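Local atomic coordinates of alpha-Amylase (Thermotoga maritima, PDB entry 2B5D), a protein that is an alpha-amylase of glycoside hydrolase family 57, built on a largely parallel, curled beta sheet flanked by helices. Residues A[222-227]-A[338-343]. Numbering follows the deposited sequence. Where two conformers were deposited one is given.
Sequences VYRPIM and MGVEPV
Tyr223 O accepts the backbone N-H of Val343 where the loop that links helix 309-338 to strand 343-349, an alpha-to-beta connection of the distorted (beta/alpha)7-type barrel of family 57, meets the loop entering strand 226-227. This bond is short and nearly straight: Val343 N lies 2.7 Å from Tyr223 O, and the angle at the hydrogen is 174°. Two CA-H...O contacts accompany it: Pro342 CA lies 3.5 Å from the same Tyr223 O, and Tyr223 CA lies 3.4 Å from Val343 O. The backbones thus meet at the start of a strand that pairs in parallel with strand 3-11.

Apolar contacts pack beside this junction. Met338, at the end of its helix, runs extended beyond CG and crosses Tyr223 at about a right angle, its CE resting 3.6 Å from Tyr223 CB. Pro342 CB approaches that same CB, and Pro225 CD meets Val343 CG1. Val222 CG2 sits over the centre of one face of the Tyr223 ring, 3.6 Å above its plane, while the hydroxyl is hydrogen-bonded to Asp238.

The polar side-chain contacts centre on Arg224. A bend at chi3 (96°) turns its guanidinium out of line with the aliphatic chain, and the group uses one face and one edge. NH2 is hydrogen-bonded to the carbonyl of Glu391; this bond, with the weaker one from NH1, probably limits rotation of the flat group. Arg224 NH1 reaches Glu341 O, 3.0 Å away in the guanidinium plane, a weak bond with 129° at the hydrogen. Over the face, offset toward the rim, lies Val340 CG2, just 3.3 Å from Arg224 NH1.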
ATOM      1  N   VAL A 222     -34.504  18.601  26.819  1.00 43.19           N
ATOM      2  CA  VAL A 222     -33.257  18.000  27.273  1.00 40.28           C
ATOM      3  C   VAL A 222     -32.757  18.565  28.552  1.00 40.22           C
ATOM      4  O   VAL A 222     -31.689  18.181  29.026  1.00 38.59           O
ATOM      5  CB  VAL A 222     -32.122  18.068  26.214  1.00 42.35           C
ATOM      6  CG1 VAL A 222     -32.521  17.285  25.007  1.00 40.35           C
ATOM      7  CG2 VAL A 222     -31.742  19.579  25.826  1.00 41.54           C
ATOM      8  N   TYR A 223     -33.533  19.478  29.132  1.00 40.85           N
ATOM      9  CA  TYR A 223     -33.108  20.246  30.328  1.00 41.83           C
ATOM     10  C   TYR A 223     -33.623  19.716  31.664  1.00 42.19           C
ATOM     11  O   TYR A 223     -33.457  20.354  32.704  1.00 42.20           O
ATOM     12  CB  TYR A 223     -33.488  21.757  30.160  1.00 41.60           C
ATOM     13  CG  TYR A 223     -32.861  22.261  28.887  1.00 42.01           C
ATOM     14  CD1 TYR A 223     -31.474  22.409  28.796  1.00 38.53           C
ATOM     15  CD2 TYR A 223     -33.646  22.518  27.756  1.00 38.26           C
ATOM     16  CE1 TYR A 223     -30.867  22.851  27.597  1.00 42.04           C
ATOM     17  CE2 TYR A 223     -33.066  22.966  26.587  1.00 42.36           C
ATOM     18  CZ  TYR A 223     -31.685  23.115  26.508  1.00 42.89           C
ATOM     19  OH  TYR A 223     -31.114  23.482  25.321  1.00 46.17           O
ATOM     20  N   ARG A 224     -34.205  18.533  31.635  1.00 43.07           N
ATOM     21  CA  ARG A 224     -34.298  17.711  32.842  1.00 43.46           C
ATOM     22  C   ARG A 224     -34.085  16.221  32.465  1.00 43.27           C
ATOM     23  O   ARG A 224     -34.567  15.773  31.416  1.00 42.23           O
ATOM     24  CB  ARG A 224     -35.665  17.963  33.507  1.00 43.73           C
ATOM     25  CG  ARG A 224     -35.556  19.160  34.537  1.00 48.13           C
ATOM     26  CD  ARG A 224     -36.816  19.407  35.265  1.00 59.85           C
ATOM     27  NE  ARG A 224     -36.947  18.773  36.599  1.00 61.22           N
ATOM     28  CZ  ARG A 224     -36.362  19.229  37.703  1.00 63.36           C
ATOM     29  NH1 ARG A 224     -35.540  20.275  37.657  1.00 62.24           N
ATOM     30  NH2 ARG A 224     -36.570  18.615  38.853  1.00 65.91           N
ATOM     31  N   PRO A 225     -33.417  15.452  33.334  1.00 42.67           N
ATOM     32  CA  PRO A 225     -33.373  14.009  33.137  1.00 43.78           C
ATOM     33  C   PRO A 225     -34.778  13.399  33.107  1.00 43.84           C
ATOM     34  O   PRO A 225     -35.747  14.001  33.562  1.00 44.11           O
ATOM     35  CB  PRO A 225     -32.655  13.503  34.395  1.00 43.39           C
ATOM     36  CG  PRO A 225     -32.823  14.616  35.395  1.00 44.50           C
ATOM     37  CD  PRO A 225     -32.699  15.845  34.547  1.00 43.18           C
ATOM     38  N   ILE A 226     -34.895  12.226  32.532  1.00 43.60           N
ATOM     39  CA  ILE A 226     -36.135  11.491  32.637  1.00 44.95           C
ATOM     40  C   ILE A 226     -35.765  10.240  33.395  1.00 44.53           C
ATOM     41  O   ILE A 226     -34.586   9.993  33.618  1.00 44.72           O
ATOM     42  CB  ILE A 226     -36.708  11.109  31.256  1.00 44.95           C
ATOM     43  CG1 ILE A 226     -35.764  10.101  30.563  1.00 44.40           C
ATOM     44  CG2 ILE A 226     -37.101  12.382  30.482  1.00 47.13           C
ATOM     45  CD1 ILE A 226     -36.308   9.481  29.328  1.00 44.79           C
ATOM     46  N   MET A 227     -36.767   9.461  33.785  1.00 44.16           N
ATOM     47  CA  MET A 227     -36.544   8.144  34.431  1.00 43.48           C
ATOM     48  C   MET A 227     -37.195   7.145  33.509  1.00 42.97           C
ATOM     49  O   MET A 227     -38.312   7.408  33.057  1.00 41.81           O
ATOM     50  CB  MET A 227     -37.226   8.104  35.773  1.00 43.73           C
ATOM     51  CG  MET A 227     -36.730   6.918  36.639  1.00 44.32           C
ATOM     52  SD  MET A 227     -37.991   6.553  37.903  0.65 44.54           S
ATOM     53  CE  MET A 227     -36.996   6.949  39.340  0.65 43.70           C
ATOM     54  N   MET A 338     -39.827  27.266  32.097  1.00 66.03           N
ATOM     55  CA  MET A 338     -40.030  25.939  32.680  1.00 65.49           C
ATOM     56  C   MET A 338     -40.693  25.972  34.030  1.00 66.05           C
ATOM     57  O   MET A 338     -41.587  25.183  34.280  1.00 66.09           O
ATOM     58  CB  MET A 338     -38.696  25.190  32.857  1.00 65.25           C
ATOM     59  CG  MET A 338     -38.034  24.803  31.550  1.00 64.86           C
ATOM     60  SD  MET A 338     -36.527  23.815  31.697  1.00 64.22           S
ATOM     61  CE  MET A 338     -36.761  23.195  30.026  1.00 64.38           C
ATOM     62  N   GLY A 339     -40.203  26.823  34.926  1.00 65.73           N
ATOM     63  CA  GLY A 339     -40.762  26.886  36.256  1.00 66.11           C
ATOM     64  C   GLY A 339     -40.032  25.962  37.208  1.00 66.53           C
ATOM     65  O   GLY A 339     -40.351  25.869  38.409  1.00 66.92           O
ATOM     66  N   VAL A 340     -39.050  25.251  36.678  1.00 65.87           N
ATOM     67  CA  VAL A 340     -38.114  24.550  37.548  1.00 64.26           C
ATOM     68  C   VAL A 340     -36.676  24.769  37.021  1.00 62.69           C
ATOM     69  O   VAL A 340     -36.475  25.288  35.917  1.00 62.26           O
ATOM     70  CB  VAL A 340     -38.527  23.063  37.732  1.00 64.94           C
ATOM     71  CG1 VAL A 340     -38.439  22.269  36.393  1.00 64.50           C
ATOM     72  CG2 VAL A 340     -37.738  22.426  38.889  1.00 64.93           C
ATOM     73  N   GLU A 341     -35.696  24.432  37.838  1.00 60.86           N
ATOM     74  CA  GLU A 341     -34.296  24.592  37.483  1.00 60.15           C
ATOM     75  C   GLU A 341     -33.881  23.673  36.286  1.00 57.56           C
ATOM     76  O   GLU A 341     -34.031  22.451  36.355  1.00 56.58           O
ATOM     77  CB  GLU A 341     -33.436  24.321  38.727  1.00 59.50           C
ATOM     78  CG  GLU A 341     -33.548  25.403  39.818  1.00 62.71           C
ATOM     79  CD  GLU A 341     -33.196  24.896  41.242  1.00 64.46           C
ATOM     80  OE1 GLU A 341     -32.438  25.595  41.974  1.00 68.18           O
ATOM     81  OE2 GLU A 341     -33.692  23.797  41.636  1.00 70.11           O
ATOM     82  N   PRO A 342     -33.357  24.276  35.183  1.00 55.11           N
ATOM     83  CA  PRO A 342     -32.827  23.475  34.080  1.00 51.85           C
ATOM     84  C   PRO A 342     -31.559  22.753  34.514  1.00 49.65           C
ATOM     85  O   PRO A 342     -30.840  23.214  35.420  1.00 48.28           O
ATOM     86  CB  PRO A 342     -32.546  24.495  32.990  1.00 51.50           C
ATOM     87  CG  PRO A 342     -32.331  25.808  33.765  1.00 54.25           C
ATOM     88  CD  PRO A 342     -33.230  25.732  34.944  1.00 54.87           C
ATOM     89  N   VAL A 343     -31.340  21.558  33.969  1.00 47.61           N
ATOM     90  CA  VAL A 343     -30.009  20.984  34.082  1.00 46.05           C
ATOM     91  C   VAL A 343     -29.419  20.851  32.695  1.00 44.62           C
ATOM     92  O   VAL A 343     -29.992  20.280  31.791  1.00 44.47           O
ATOM     93  CB  VAL A 343     -29.840  19.783  35.127  1.00 46.71           C
ATOM     94  CG1 VAL A 343     -31.138  19.350  35.732  1.00 47.40           C
ATOM     95  CG2 VAL A 343     -28.983  18.627  34.603  1.00 45.93           C
TER